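Local coordinates for Hydrogenase/urease nickel incorporation protein HypB (Helicobacter pylori, PDB 4LPS), which is a nickel-binding GTPase of low intrinsic activity required for nickel insertion into [NiFe] hydrogenase and for urease maturation, at residues Cys106-Ala110 against Cys142-Leu148; Asn153-Leu157 against Met172-Ala176. All coordinates share one frame; numbering follows the deposited sequence.

Interaction 1 (Cys106-Ala110 against Cys142-Leu148); sequences CHLEA and CPSSYNL. With NI (nickel (II) ion), chain F.
The imidazole of H107 lies over one face of the Y146 phenol in an offset stack, centroids 3.8 Å apart and planes only 10° from parallel. With CG between the backbone N and the carbonyl carbon (chi1 63°), the ring is turned toward Y146, and its NE2 sits 3.1 Å from Y146 CZ. Two hydrogen bonds in or near its own plane fix the rotation of the imidazole. ND1 donates an almost straight bond (178°) to C106 SG at 3.3 Å, while NE2 donates to OE1 of E109 at 2.9 Å, reaching that oxygen on its anti side. C106 SG and C142 SG both bind the nickel ion, at 2.2 and 2.1 Å, in the metal site of this SIMIBI-class G domain; H107, held to a ligand sulfur, is here a second-shell residue, although it has been assigned as a nickel ligand in the nucleotide-free protein. E109 runs extended alongside Y146, and a water joins its OE1 to the phenol OH. The carboxylate of E109, bonded to NE2, would probably polarise the H107 ring. L148 CD2 packs against the backbone between E109 and A110, 3.5 Å from A110 N, which also donates to N30 of helix 29-43.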
ATOM      1  N   CYS A 106      -6.127  -6.738 -13.622  1.00 15.62           N
ATOM      2  CA  CYS A 106      -4.923  -5.942 -13.406  1.00 16.34           C
ATOM      3  C   CYS A 106      -4.968  -5.151 -12.108  1.00 20.02           C
ATOM      4  O   CYS A 106      -4.140  -4.267 -11.882  1.00 18.35           O
ATOM      5  CB  CYS A 106      -4.725  -4.981 -14.574  1.00 15.44           C
ATOM      6  SG  CYS A 106      -6.062  -3.767 -14.750  1.00 14.94           S
ATOM      7  N   HIS A 107      -5.926  -5.485 -11.254  1.00 12.69           N
ATOM      8  CA  HIS A 107      -6.220  -4.674 -10.086  1.00 11.91           C
ATOM      9  C   HIS A 107      -7.046  -5.475  -9.096  1.00 11.62           C
ATOM     10  O   HIS A 107      -7.614  -6.511  -9.448  1.00 12.06           O
ATOM     11  CB  HIS A 107      -6.983  -3.415 -10.498  1.00 11.82           C
ATOM     12  CG  HIS A 107      -8.317  -3.707 -11.111  1.00 15.78           C
ATOM     13  ND1 HIS A 107      -8.488  -3.923 -12.461  1.00 16.26           N
ATOM     14  CD2 HIS A 107      -9.542  -3.851 -10.549  1.00 15.83           C
ATOM     15  CE1 HIS A 107      -9.762  -4.171 -12.707  1.00 15.20           C
ATOM     16  NE2 HIS A 107     -10.422  -4.134 -11.565  1.00 14.66           N
ATOM     17  N   LEU A 108      -7.114  -4.996  -7.860  1.00 11.11           N
ATOM     18  CA  LEU A 108      -8.006  -5.590  -6.881  1.00 16.35           C
ATOM     19  C   LEU A 108      -9.343  -4.860  -6.871  1.00 14.97           C
ATOM     20  O   LEU A 108      -9.419  -3.672  -7.192  1.00 11.20           O
ATOM     21  CB  LEU A 108      -7.373  -5.568  -5.488  1.00 10.76           C
ATOM     22  CG  LEU A 108      -6.201  -6.538  -5.320  1.00 10.97           C
ATOM     23  CD1 LEU A 108      -5.607  -6.454  -3.920  1.00 10.88           C
ATOM     24  CD2 LEU A 108      -6.631  -7.964  -5.642  1.00 12.29           C
ATOM     25  N   GLU A 109     -10.394  -5.581  -6.502  1.00 14.22           N
ATOM     26  CA  GLU A 109     -11.703  -4.981  -6.285  1.00 14.35           C
ATOM     27  C   GLU A 109     -12.198  -5.350  -4.890  1.00 14.62           C
ATOM     28  O   GLU A 109     -11.759  -6.349  -4.319  1.00 17.26           O
ATOM     29  CB  GLU A 109     -12.692  -5.430  -7.364  1.00 17.49           C
ATOM     30  CG  GLU A 109     -12.328  -4.940  -8.758  1.00 21.27           C
ATOM     31  CD  GLU A 109     -13.193  -5.554  -9.836  1.00 26.02           C
ATOM     32  OE1 GLU A 109     -13.050  -5.159 -11.013  1.00 27.46           O
ATOM     33  OE2 GLU A 109     -14.008  -6.441  -9.507  1.00 28.32           O
ATOM     34  N   ALA A 110     -13.101  -4.540  -4.345  1.00 12.44           N
ATOM     35  CA  ALA A 110     -13.558  -4.713  -2.968  1.00 12.93           C
ATOM     36  C   ALA A 110     -14.132  -6.104  -2.698  1.00 12.40           C
ATOM     37  O   ALA A 110     -13.924  -6.663  -1.622  1.00 15.31           O
ATOM     38  CB  ALA A 110     -14.587  -3.652  -2.625  1.00 12.98           C
ATOM     39  N   CYS A 142      -4.814   1.082 -13.380  1.00 10.76           N
ATOM     40  CA  CYS A 142      -6.153   0.606 -13.025  1.00 13.23           C
ATOM     41  C   CYS A 142      -6.510   0.542 -11.529  1.00 16.47           C
ATOM     42  O   CYS A 142      -7.666   0.780 -11.178  1.00 16.07           O
ATOM     43  CB  CYS A 142      -6.370  -0.778 -13.637  1.00 13.32           C
ATOM     44  SG  CYS A 142      -6.161  -0.809 -15.430  1.00 18.05           S
ATOM     45  N   PRO A 143      -5.547   0.216 -10.643  1.00 13.34           N
ATOM     46  CA  PRO A 143      -5.981   0.210  -9.239  1.00 11.13           C
ATOM     47  C   PRO A 143      -6.371   1.593  -8.705  1.00 11.71           C
ATOM     48  O   PRO A 143      -7.022   1.674  -7.664  1.00 10.01           O
ATOM     49  CB  PRO A 143      -4.757  -0.341  -8.493  1.00  9.24           C
ATOM     50  CG  PRO A 143      -3.981  -1.087  -9.527  1.00  9.15           C
ATOM     51  CD  PRO A 143      -4.181  -0.319 -10.793  1.00  9.55           C
ATOM     52  N   SER A 144      -6.004   2.657  -9.417  1.00 10.38           N
ATOM     53  CA  SER A 144      -6.401   4.009  -9.029  1.00 17.53           C
ATOM     54  C   SER A 144      -7.904   4.257  -9.184  1.00 18.59           C
ATOM     55  O   SER A 144      -8.417   5.287  -8.741  1.00 20.61           O
ATOM     56  CB  SER A 144      -5.625   5.044  -9.848  1.00 19.15           C
ATOM     57  OG  SER A 144      -6.099   5.109 -11.182  1.00 20.75           O
ATOM     58  N   SER A 145      -8.606   3.320  -9.814  1.00 18.47           N
ATOM     59  CA  SER A 145     -10.032   3.478 -10.083  1.00 13.43           C
ATOM     60  C   SER A 145     -10.924   2.613  -9.192  1.00 15.75           C
ATOM     61  O   SER A 145     -12.140   2.582  -9.381  1.00 16.77           O
ATOM     62  CB  SER A 145     -10.325   3.156 -11.549  1.00 17.08           C
ATOM     63  OG  SER A 145      -9.786   4.147 -12.408  1.00 20.61           O
ATOM     64  N   TYR A 146     -10.336   1.912  -8.224  1.00 11.20           N
ATOM     65  CA  TYR A 146     -11.124   1.017  -7.376  1.00 13.87           C
ATOM     66  C   TYR A 146     -10.920   1.234  -5.878  1.00 17.87           C
ATOM     67  O   TYR A 146      -9.905   0.823  -5.311  1.00 21.67           O
ATOM     68  CB  TYR A 146     -10.821  -0.441  -7.732  1.00 14.46           C
ATOM     69  CG  TYR A 146     -11.192  -0.789  -9.153  1.00 13.98           C
ATOM     70  CD1 TYR A 146     -10.295  -0.593 -10.195  1.00 15.40           C
ATOM     71  CD2 TYR A 146     -12.451  -1.287  -9.458  1.00 14.62           C
ATOM     72  CE1 TYR A 146     -10.634  -0.897 -11.497  1.00 18.41           C
ATOM     73  CE2 TYR A 146     -12.801  -1.598 -10.758  1.00 19.43           C
ATOM     74  CZ  TYR A 146     -11.889  -1.400 -11.771  1.00 21.23           C
ATOM     75  OH  TYR A 146     -12.235  -1.709 -13.067  1.00 23.21           O
ATOM     76  N   ASN A 147     -11.887   1.901  -5.251  1.00 17.92           N
ATOM     77  CA  ASN A 147     -11.935   2.024  -3.795  1.00 16.53           C
ATOM     78  C   ASN A 147     -11.954   0.643  -3.142  1.00 15.32           C
ATOM     79  O   ASN A 147     -12.752  -0.216  -3.523  1.00 16.03           O
ATOM     80  CB  ASN A 147     -13.170   2.824  -3.366  1.00 14.12           C
ATOM     81  CG  ASN A 147     -13.053   3.377  -1.957  1.00 13.65           C
ATOM     82  OD1 ASN A 147     -12.421   2.778  -1.084  1.00 14.74           O
ATOM     83  ND2 ASN A 147     -13.678   4.525  -1.725  1.00 13.88           N
ATOM     84  N   LEU A 148     -11.078   0.424  -2.167  1.00 11.97           N
ATOM     85  CA  LEU A 148     -11.074  -0.837  -1.431  1.00 13.14           C
ATOM     86  C   LEU A 148     -11.487  -0.615   0.022  1.00 11.57           C
ATOM     87  O   LEU A 148     -11.388  -1.519   0.853  1.00 11.21           O
ATOM     88  CB  LEU A 148      -9.693  -1.497  -1.501  1.00 12.12           C
ATOM     89  CG  LEU A 148      -9.174  -1.813  -2.909  1.00  9.87           C
ATOM     90  CD1 LEU A 148      -7.758  -2.365  -2.865  1.00  9.58           C
ATOM     91  CD2 LEU A 148     -10.111  -2.778  -3.620  1.00  9.91           C
TER
HETATM   92 NI    NI F 304      -5.609  -2.533 -16.555  1.00 14.01          NI
HETATM   93  O   HOH W   1     -14.414  -3.960 -13.408  1.00 29.61           O

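Interaction 2 (Asn153-Leu157 against Met172-Ala176); sequences NIVLL and MFMCA
V155 points its CB from strand 153-157 toward the last turn of helix 170-174 and the turn that follows it, C175-A176, and its two methyls part there. CG1, anti to the backbone N (chi1 -180°), heads for F173: it comes within 3.8 Å of CE1 and makes an off-centre CH-pi contact, 4.3 Å from the ring centroid. CG2, anti to the carbonyl carbon, settles among M172 and A176. It touches SD of M172 at 3.8 Å and the CB methyl of A176 at the same distance, with the carbonyl oxygen of M172 close by. A bend at chi2 of M172 (63°) brings SD beside that methyl, while its CG rests against both valine methyls. Further along the strand, L157 CB meets the rim of the F173 ring near its plane, 4.0 Å from CZ.

The helix 170-174 and the turn after it belong to the connection between two neighbouring parallel strands of the central sheet, 152-158 and 178-182, so the contact lies inside a beta-alpha-beta crossover. Helix 194-204 packs on the phenylalanine too, through M201 and L204.

The N153 end is more polar. Its backbone oxygen receives a CA-H...O contact from A176 CA at 3.3 Å. A water accepts from N153 ND2 and lies in reach of C175 O, to which it can donate, while OD1 is hydrogen-bonded to N50 on strand 47-52. No direct hydrogen bond crosses between the two segments: methyl, thioether and ring surfaces join them, so the fit depends mainly on shape.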
ATOM      1  N   ASN A 153      -4.447   5.210   1.015  1.00 15.27           N
ATOM      2  CA  ASN A 153      -3.932   4.652  -0.220  1.00 11.26           C
ATOM      3  C   ASN A 153      -2.558   5.251  -0.474  1.00 12.37           C
ATOM      4  O   ASN A 153      -2.417   6.461  -0.654  1.00 15.01           O
ATOM      5  CB  ASN A 153      -4.887   4.930  -1.380  1.00 11.06           C
ATOM      6  CG  ASN A 153      -6.293   4.444  -1.099  1.00 11.14           C
ATOM      7  OD1 ASN A 153      -6.598   3.261  -1.259  1.00 11.83           O
ATOM      8  ND2 ASN A 153      -7.158   5.355  -0.667  1.00 11.75           N
ATOM      9  N   ILE A 154      -1.542   4.400  -0.461  1.00 10.72           N
ATOM     10  CA  ILE A 154      -0.166   4.865  -0.540  1.00 11.76           C
ATOM     11  C   ILE A 154       0.526   4.328  -1.789  1.00 13.23           C
ATOM     12  O   ILE A 154       0.451   3.135  -2.093  1.00  9.86           O
ATOM     13  CB  ILE A 154       0.612   4.466   0.724  1.00 11.01           C
ATOM     14  CG1 ILE A 154      -0.053   5.101   1.951  1.00 17.98           C
ATOM     15  CG2 ILE A 154       2.068   4.895   0.617  1.00 11.12           C
ATOM     16  CD1 ILE A 154       0.404   4.534   3.283  1.00 12.02           C
ATOM     17  N   VAL A 155       1.182   5.229  -2.515  1.00 12.54           N
ATOM     18  CA  VAL A 155       1.810   4.893  -3.786  1.00 11.99           C
ATOM     19  C   VAL A 155       3.338   4.923  -3.707  1.00 14.87           C
ATOM     20  O   VAL A 155       3.925   5.897  -3.235  1.00 10.64           O
ATOM     21  CB  VAL A 155       1.348   5.853  -4.902  1.00 10.47           C
ATOM     22  CG1 VAL A 155       2.002   5.489  -6.222  1.00 10.27           C
ATOM     23  CG2 VAL A 155      -0.170   5.815  -5.037  1.00 10.53           C
ATOM     24  N   LEU A 156       3.974   3.847  -4.162  1.00 12.75           N
ATOM     25  CA  LEU A 156       5.427   3.814  -4.273  1.00 10.02           C
ATOM     26  C   LEU A 156       5.870   4.196  -5.675  1.00 11.82           C
ATOM     27  O   LEU A 156       5.309   3.728  -6.667  1.00 11.73           O
ATOM     28  CB  LEU A 156       5.990   2.431  -3.919  1.00  9.54           C
ATOM     29  CG  LEU A 156       6.065   1.988  -2.456  1.00 11.43           C
ATOM     30  CD1 LEU A 156       4.693   1.665  -1.874  1.00 12.17           C
ATOM     31  CD2 LEU A 156       6.990   0.787  -2.331  1.00 11.76           C
ATOM     32  N   LEU A 157       6.857   5.079  -5.747  1.00 11.84           N
ATOM     33  CA  LEU A 157       7.561   5.346  -6.994  1.00 12.21           C
ATOM     34  C   LEU A 157       9.031   5.031  -6.764  1.00 15.07           C
ATOM     35  O   LEU A 157       9.695   5.700  -5.971  1.00 15.14           O
ATOM     36  CB  LEU A 157       7.379   6.800  -7.441  1.00 11.01           C
ATOM     37  CG  LEU A 157       8.245   7.249  -8.622  1.00 13.26           C
ATOM     38  CD1 LEU A 157       7.979   6.384  -9.842  1.00 17.50           C
ATOM     39  CD2 LEU A 157       8.021   8.722  -8.949  1.00 15.13           C
ATOM     40  N   MET A 172      -3.242   7.999 -10.602  1.00 15.59           N
ATOM     41  CA  MET A 172      -2.730   7.187  -9.503  1.00 18.01           C
ATOM     42  C   MET A 172      -2.190   8.052  -8.367  1.00 20.27           C
ATOM     43  O   MET A 172      -2.501   7.822  -7.200  1.00 18.89           O
ATOM     44  CB  MET A 172      -1.646   6.227  -9.995  1.00 11.33           C
ATOM     45  CG  MET A 172      -0.993   5.426  -8.877  1.00 10.66           C
ATOM     46  SD  MET A 172      -2.106   4.322  -7.975  1.00 10.71           S
ATOM     47  CE  MET A 172      -2.352   3.021  -9.180  1.00  9.89           C
ATOM     48  N   PHE A 173      -1.373   9.039  -8.708  1.00 12.68           N
ATOM     49  CA  PHE A 173      -0.734   9.865  -7.691  1.00 15.54           C
ATOM     50  C   PHE A 173      -1.702  10.848  -7.021  1.00 16.95           C
ATOM     51  O   PHE A 173      -1.451  11.296  -5.903  1.00 16.49           O
ATOM     52  CB  PHE A 173       0.461  10.606  -8.293  1.00 14.89           C
ATOM     53  CG  PHE A 173       1.653   9.722  -8.533  1.00 12.79           C
ATOM     54  CD1 PHE A 173       2.524   9.424  -7.497  1.00 12.41           C
ATOM     55  CD2 PHE A 173       1.887   9.163  -9.783  1.00 12.63           C
ATOM     56  CE1 PHE A 173       3.623   8.602  -7.703  1.00 11.98           C
ATOM     57  CE2 PHE A 173       2.982   8.340  -9.997  1.00 12.23           C
ATOM     58  CZ  PHE A 173       3.849   8.058  -8.958  1.00 11.73           C
ATOM     59  N   MET A 174      -2.796  11.189  -7.700  1.00 16.84           N
ATOM     60  CA  MET A 174      -3.830  12.027  -7.093  1.00 19.33           C
ATOM     61  C   MET A 174      -4.675  11.278  -6.052  1.00 15.68           C
ATOM     62  O   MET A 174      -5.385  11.905  -5.268  1.00 23.03           O
ATOM     63  CB  MET A 174      -4.740  12.637  -8.167  1.00 20.88           C
ATOM     64  CG  MET A 174      -4.183  13.919  -8.781  1.00 26.24           C
ATOM     65  SD  MET A 174      -5.254  14.659 -10.032  1.00 59.46           S
ATOM     66  CE  MET A 174      -5.235  13.404 -11.310  1.00 54.24           C
ATOM     67  N   CYS A 175      -4.616   9.949  -6.041  1.00 13.49           N
ATOM     68  CA  CYS A 175      -5.361   9.199  -5.032  1.00 17.23           C
ATOM     69  C   CYS A 175      -4.500   8.871  -3.813  1.00 15.70           C
ATOM     70  O   CYS A 175      -4.982   8.286  -2.842  1.00 20.07           O
ATOM     71  CB  CYS A 175      -5.937   7.912  -5.630  1.00 23.16           C
ATOM     72  SG  CYS A 175      -4.824   6.505  -5.693  1.00 38.62           S
ATOM     73  N   ALA A 176      -3.229   9.256  -3.868  1.00 12.78           N
ATOM     74  CA  ALA A 176      -2.293   8.977  -2.783  1.00 13.94           C
ATOM     75  C   ALA A 176      -2.516   9.886  -1.577  1.00 15.29           C
ATOM     76  O   ALA A 176      -2.613  11.107  -1.714  1.00 14.16           O
ATOM     77  CB  ALA A 176      -0.862   9.111  -3.276  1.00 15.68           C
TER
HETATM   78  O   HOH W   2      -6.801   8.146  -0.740  1.00 28.47           O

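In the fold
Interaction 1 closes before interaction 2 opens along the chain, and their centres lie 12 Å apart within one nucleotide-binding domain built on a seven-stranded parallel sheet. Interaction 1 joins the loops that follow strands 97-101 and 131-135; interaction 2 packs strand 152-158 against helix 170-174. The loop holding 142-148 leads directly into that strand, and the two contacts touch where S144 CB meets M172 CA at 3.6 Å and P143 packs on the methionine tip. The nickel ion is about 10 Å from the M172 side chain, and GDP about 11 Å from that of V155. The nickel-binding loop thus lies next to the helix that follows strand 152-158, in the same domain that holds GDP.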